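Local coordinates for aggregation suppressing protein (Salmonella enterica subsp. enterica serovar Typhimurium, PDB 4ZJ9) that is a small heat shock protein whose alpha-crystallin domain forms dimers and which probably works as a chaperone that keeps other proteins from aggregating, at residues A[64-72]-A[81-89]. Sequence-based numbering, arbitrary orientation.
Sequences PGWKEEELE and NITGKHTEE
The Glu70 carboxylate bridges the two segments. Its OE2 takes two donors from Thr87: the backbone N, 3.3 Å away along the anti lone pair, and OG1 at 3.2 Å, which comes from above the carboxylate plane. Both bonds are rather long, and Thr87 is poorly ordered. Glu70 OE1 turns back to its own segment and receives Lys67 N at 2.7 Å, a nearly straight bond (171°), also on the anti lone pair; Lys104 adds a salt bridge to the same oxygen. With CG beside the backbone N (chi1 -57°) and the chain extended beyond it (chi2 -179°), the Glu70 side chain carries its carboxylate from the 3-10 turn at 68-70 across to Thr87.

Backbone pairing carries on from there. Glu70 O accepts Lys85 N at 2.8 Å, and Glu72 and Thr83 form an antiparallel hydrogen-bonded pair, with Thr83 N 2.8 Å from Glu72 O. Between them Leu71 and Gly84 make a non-hydrogen-bonded pair, where Leu71 CD2 rests on Gly84 CA.

The far end of the Trp66 indole packs against the Gly84-Lys85 backbone, beside the face that carries Leu71. CZ3 lies 3.5 Å from Gly84 CA, a fit made possible by the bare alpha carbon, while Lys85 N sits at the ring edge near its plane. CH2 meets His86 CB at 3.7 Å. Phe107 packs edge-to-face with the indole and Lys104 makes a cation-pi contact with it, tying the site to strand 107-112 and the loop before it.

Residues 71-72 and 81-84 belong to the 71-76/79-84 hairpin of the alpha-crystallin beta-sandwich; Trp66, Glu70 and 85-87 extend the contact beyond its open end. Lys104 would probably stabilise the carboxylate's negative charge. Backbone pairing ends at Glu70 O-Lys85 N, and the carboxylate carries the link on to Thr87.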
loop_
_atom_site.group_PDB
_atom_site.type_symbol
_atom_site.label_atom_id
_atom_site.label_comp_id
_atom_site.label_asym_id
_atom_site.label_seq_id
_atom_site.Cartn_x
_atom_site.Cartn_y
_atom_site.Cartn_z
ATOM N N PRO A 64 -1.262 -0.704 -2.807
ATOM C CA PRO A 64 -0.048 -1.446 -2.410
ATOM C C PRO A 64 0.065 -2.691 -3.274
ATOM O O PRO A 64 -0.971 -3.285 -3.634
ATOM C CB PRO A 64 -0.312 -1.760 -0.956
ATOM C CG PRO A 64 -1.813 -1.740 -0.788
ATOM C CD PRO A 64 -2.239 -0.643 -1.726
ATOM N N GLY A 65 1.292 -3.049 -3.649
ATOM C CA GLY A 65 1.518 -4.185 -4.531
ATOM C C GLY A 65 1.234 -4.020 -6.012
ATOM O O GLY A 65 1.465 -4.939 -6.830
ATOM N N TRP A 66 0.667 -2.888 -6.377
ATOM C CA TRP A 66 0.387 -2.608 -7.810
ATOM C C TRP A 66 1.649 -2.149 -8.517
ATOM O O TRP A 66 2.426 -1.363 -7.926
ATOM C CB TRP A 66 -0.725 -1.556 -7.946
ATOM C CG TRP A 66 -2.058 -2.085 -7.612
ATOM C CD1 TRP A 66 -2.602 -2.228 -6.390
ATOM C CD2 TRP A 66 -3.015 -2.557 -8.549
ATOM N NE1 TRP A 66 -3.840 -2.750 -6.484
ATOM C CE2 TRP A 66 -4.134 -2.954 -7.819
ATOM C CE3 TRP A 66 -3.007 -2.703 -9.931
ATOM C CZ2 TRP A 66 -5.250 -3.485 -8.405
ATOM C CZ3 TRP A 66 -4.132 -3.241 -10.535
ATOM C CH2 TRP A 66 -5.254 -3.615 -9.764
ATOM N N LYS A 67 1.857 -2.657 -9.745
ATOM C CA LYS A 67 2.973 -2.267 -10.612
ATOM C C LYS A 67 2.545 -1.173 -11.618
ATOM O O LYS A 67 1.363 -0.995 -11.912
ATOM C CB LYS A 67 3.548 -3.467 -11.367
ATOM C CG LYS A 67 4.260 -4.520 -10.504
ATOM C CD LYS A 67 4.654 -5.730 -11.340
ATOM N N GLU A 68 3.529 -0.439 -12.133
ATOM C CA GLU A 68 3.230 0.702 -12.996
ATOM C C GLU A 68 2.522 0.197 -14.226
ATOM O O GLU A 68 1.552 0.780 -14.680
ATOM C CB GLU A 68 4.456 1.577 -13.336
ATOM C CG GLU A 68 5.472 1.003 -14.322
ATOM C CD GLU A 68 6.787 1.841 -14.442
ATOM O OE1 GLU A 68 6.843 3.013 -14.006
ATOM O OE2 GLU A 68 7.799 1.315 -14.966
ATOM N N GLU A 69 2.925 -0.943 -14.722
ATOM C CA GLU A 69 2.231 -1.492 -15.921
ATOM C C GLU A 69 0.753 -1.905 -15.710
ATOM O O GLU A 69 0.034 -2.110 -16.670
ATOM C CB GLU A 69 3.007 -2.679 -16.539
ATOM C CG GLU A 69 3.205 -3.861 -15.612
ATOM C CD GLU A 69 4.477 -3.745 -14.791
ATOM O OE1 GLU A 69 5.026 -2.609 -14.612
ATOM O OE2 GLU A 69 4.920 -4.811 -14.317
ATOM N N GLU A 70 0.314 -2.068 -14.459
ATOM C CA GLU A 70 -1.087 -2.463 -14.177
ATOM C C GLU A 70 -2.013 -1.257 -13.994
ATOM O O GLU A 70 -3.275 -1.431 -13.841
ATOM C CB GLU A 70 -1.125 -3.246 -12.865
ATOM C CG GLU A 70 -0.234 -4.484 -12.826
ATOM C CD GLU A 70 -0.348 -5.225 -11.489
ATOM O OE1 GLU A 70 0.220 -4.705 -10.495
ATOM O OE2 GLU A 70 -1.001 -6.304 -11.397
ATOM N N LEU A 71 -1.426 -0.051 -14.047
ATOM C CA LEU A 71 -2.139 1.172 -13.726
ATOM C C LEU A 71 -2.219 2.091 -14.908
ATOM O O LEU A 71 -1.231 2.264 -15.615
ATOM C CB LEU A 71 -1.499 1.890 -12.512
ATOM C CG LEU A 71 -1.528 1.139 -11.180
ATOM C CD1 LEU A 71 -0.629 1.796 -10.120
ATOM C CD2 LEU A 71 -2.958 1.002 -10.678
ATOM N N GLU A 72 -3.384 2.698 -15.115
ATOM C CA GLU A 72 -3.542 3.642 -16.202
ATOM C C GLU A 72 -4.350 4.809 -15.797
ATOM O O GLU A 72 -5.223 4.697 -14.948
ATOM C CB GLU A 72 -4.084 2.933 -17.409
ATOM C CG GLU A 72 -2.883 2.370 -18.161
ATOM C CD GLU A 72 -3.196 1.681 -19.446
ATOM O OE1 GLU A 72 -4.123 2.125 -20.173
ATOM O OE2 GLU A 72 -2.461 0.707 -19.715
ATOM N N ASN A 81 -9.808 9.145 -15.299
ATOM C CA ASN A 81 -10.096 7.756 -15.049
ATOM C C ASN A 81 -8.799 7.092 -14.658
ATOM O O ASN A 81 -7.777 7.247 -15.350
ATOM C CB ASN A 81 -10.700 7.077 -16.268
ATOM C CG ASN A 81 -12.079 7.624 -16.604
ATOM O OD1 ASN A 81 -12.942 7.841 -15.698
ATOM N ND2 ASN A 81 -12.302 7.868 -17.895
ATOM N N ILE A 82 -8.831 6.439 -13.519
ATOM C CA ILE A 82 -7.698 5.689 -13.019
ATOM C C ILE A 82 -8.116 4.229 -12.992
ATOM O O ILE A 82 -9.017 3.857 -12.255
ATOM C CB ILE A 82 -7.337 6.086 -11.575
ATOM C CG1 ILE A 82 -7.273 7.600 -11.342
ATOM C CG2 ILE A 82 -6.059 5.321 -11.113
ATOM C CD1 ILE A 82 -6.193 8.320 -12.072
ATOM N N THR A 83 -7.431 3.394 -13.757
ATOM C CA THR A 83 -7.814 1.992 -13.906
ATOM C C THR A 83 -6.692 1.084 -13.499
ATOM O O THR A 83 -5.578 1.217 -13.965
ATOM C CB THR A 83 -8.121 1.666 -15.376
ATOM O OG1 THR A 83 -9.061 2.622 -15.866
ATOM C CG2 THR A 83 -8.686 0.264 -15.510
ATOM N N GLY A 84 -6.996 0.132 -12.656
ATOM C CA GLY A 84 -6.062 -0.888 -12.285
ATOM C C GLY A 84 -6.569 -2.183 -12.838
ATOM O O GLY A 84 -7.706 -2.619 -12.530
ATOM N N LYS A 85 -5.729 -2.805 -13.660
ATOM C CA LYS A 85 -6.080 -4.080 -14.248
ATOM C C LYS A 85 -4.957 -5.033 -13.954
ATOM O O LYS A 85 -3.870 -4.955 -14.539
ATOM C CB LYS A 85 -6.426 -4.022 -15.750
ATOM C CG LYS A 85 -7.916 -3.709 -15.962
ATOM C CD LYS A 85 -8.237 -3.525 -17.442
ATOM C CE LYS A 85 -9.423 -2.592 -17.697
ATOM N NZ LYS A 85 -9.519 -2.213 -19.140
ATOM N N HIS A 86 -5.275 -5.898 -12.995
ATOM C CA HIS A 86 -4.317 -6.761 -12.374
ATOM C C HIS A 86 -4.091 -7.961 -13.267
ATOM O O HIS A 86 -5.004 -8.595 -13.839
ATOM C CB HIS A 86 -4.650 -7.098 -10.884
ATOM C CG HIS A 86 -5.621 -8.214 -10.708
ATOM N ND1 HIS A 86 -6.912 -8.164 -11.183
ATOM C CD2 HIS A 86 -5.487 -9.419 -10.108
ATOM C CE1 HIS A 86 -7.532 -9.293 -10.897
ATOM N NE2 HIS A 86 -6.689 -10.073 -10.244
ATOM N N THR A 87 -2.808 -8.239 -13.331
ATOM C CA THR A 87 -2.183 -8.993 -14.372
ATOM C C THR A 87 -2.801 -10.362 -14.641
ATOM O O THR A 87 -3.438 -10.995 -13.767
ATOM C CB THR A 87 -0.680 -9.156 -14.033
ATOM O OG1 THR A 87 -0.062 -7.868 -14.035
ATOM C CG2 THR A 87 0.060 -10.049 -15.041
ATOM N N GLU A 88 -2.595 -10.769 -15.896
ATOM C CA GLU A 88 -2.793 -12.129 -16.365
ATOM C C GLU A 88 -2.441 -13.114 -15.280
ATOM O O GLU A 88 -1.335 -13.103 -14.756
ATOM C CB GLU A 88 -1.915 -12.404 -17.593
ATOM N N GLU A 89 -3.398 -13.972 -14.957
ATOM C CA GLU A 89 -3.269 -14.809 -13.793
ATOM C C GLU A 89 -2.020 -15.698 -13.851
ATOM O O GLU A 89 -1.318 -15.871 -14.869
ATOM C CB GLU A 89 -4.569 -15.614 -13.502
ATOM C CG GLU A 89 -5.688 -14.826 -12.807
ATOM C CD GLU A 89 -5.277 -14.264 -11.445
ATOM O OE1 GLU A 89 -4.794 -15.080 -10.613
ATOM O OE2 GLU A 89 -5.435 -13.026 -11.211
#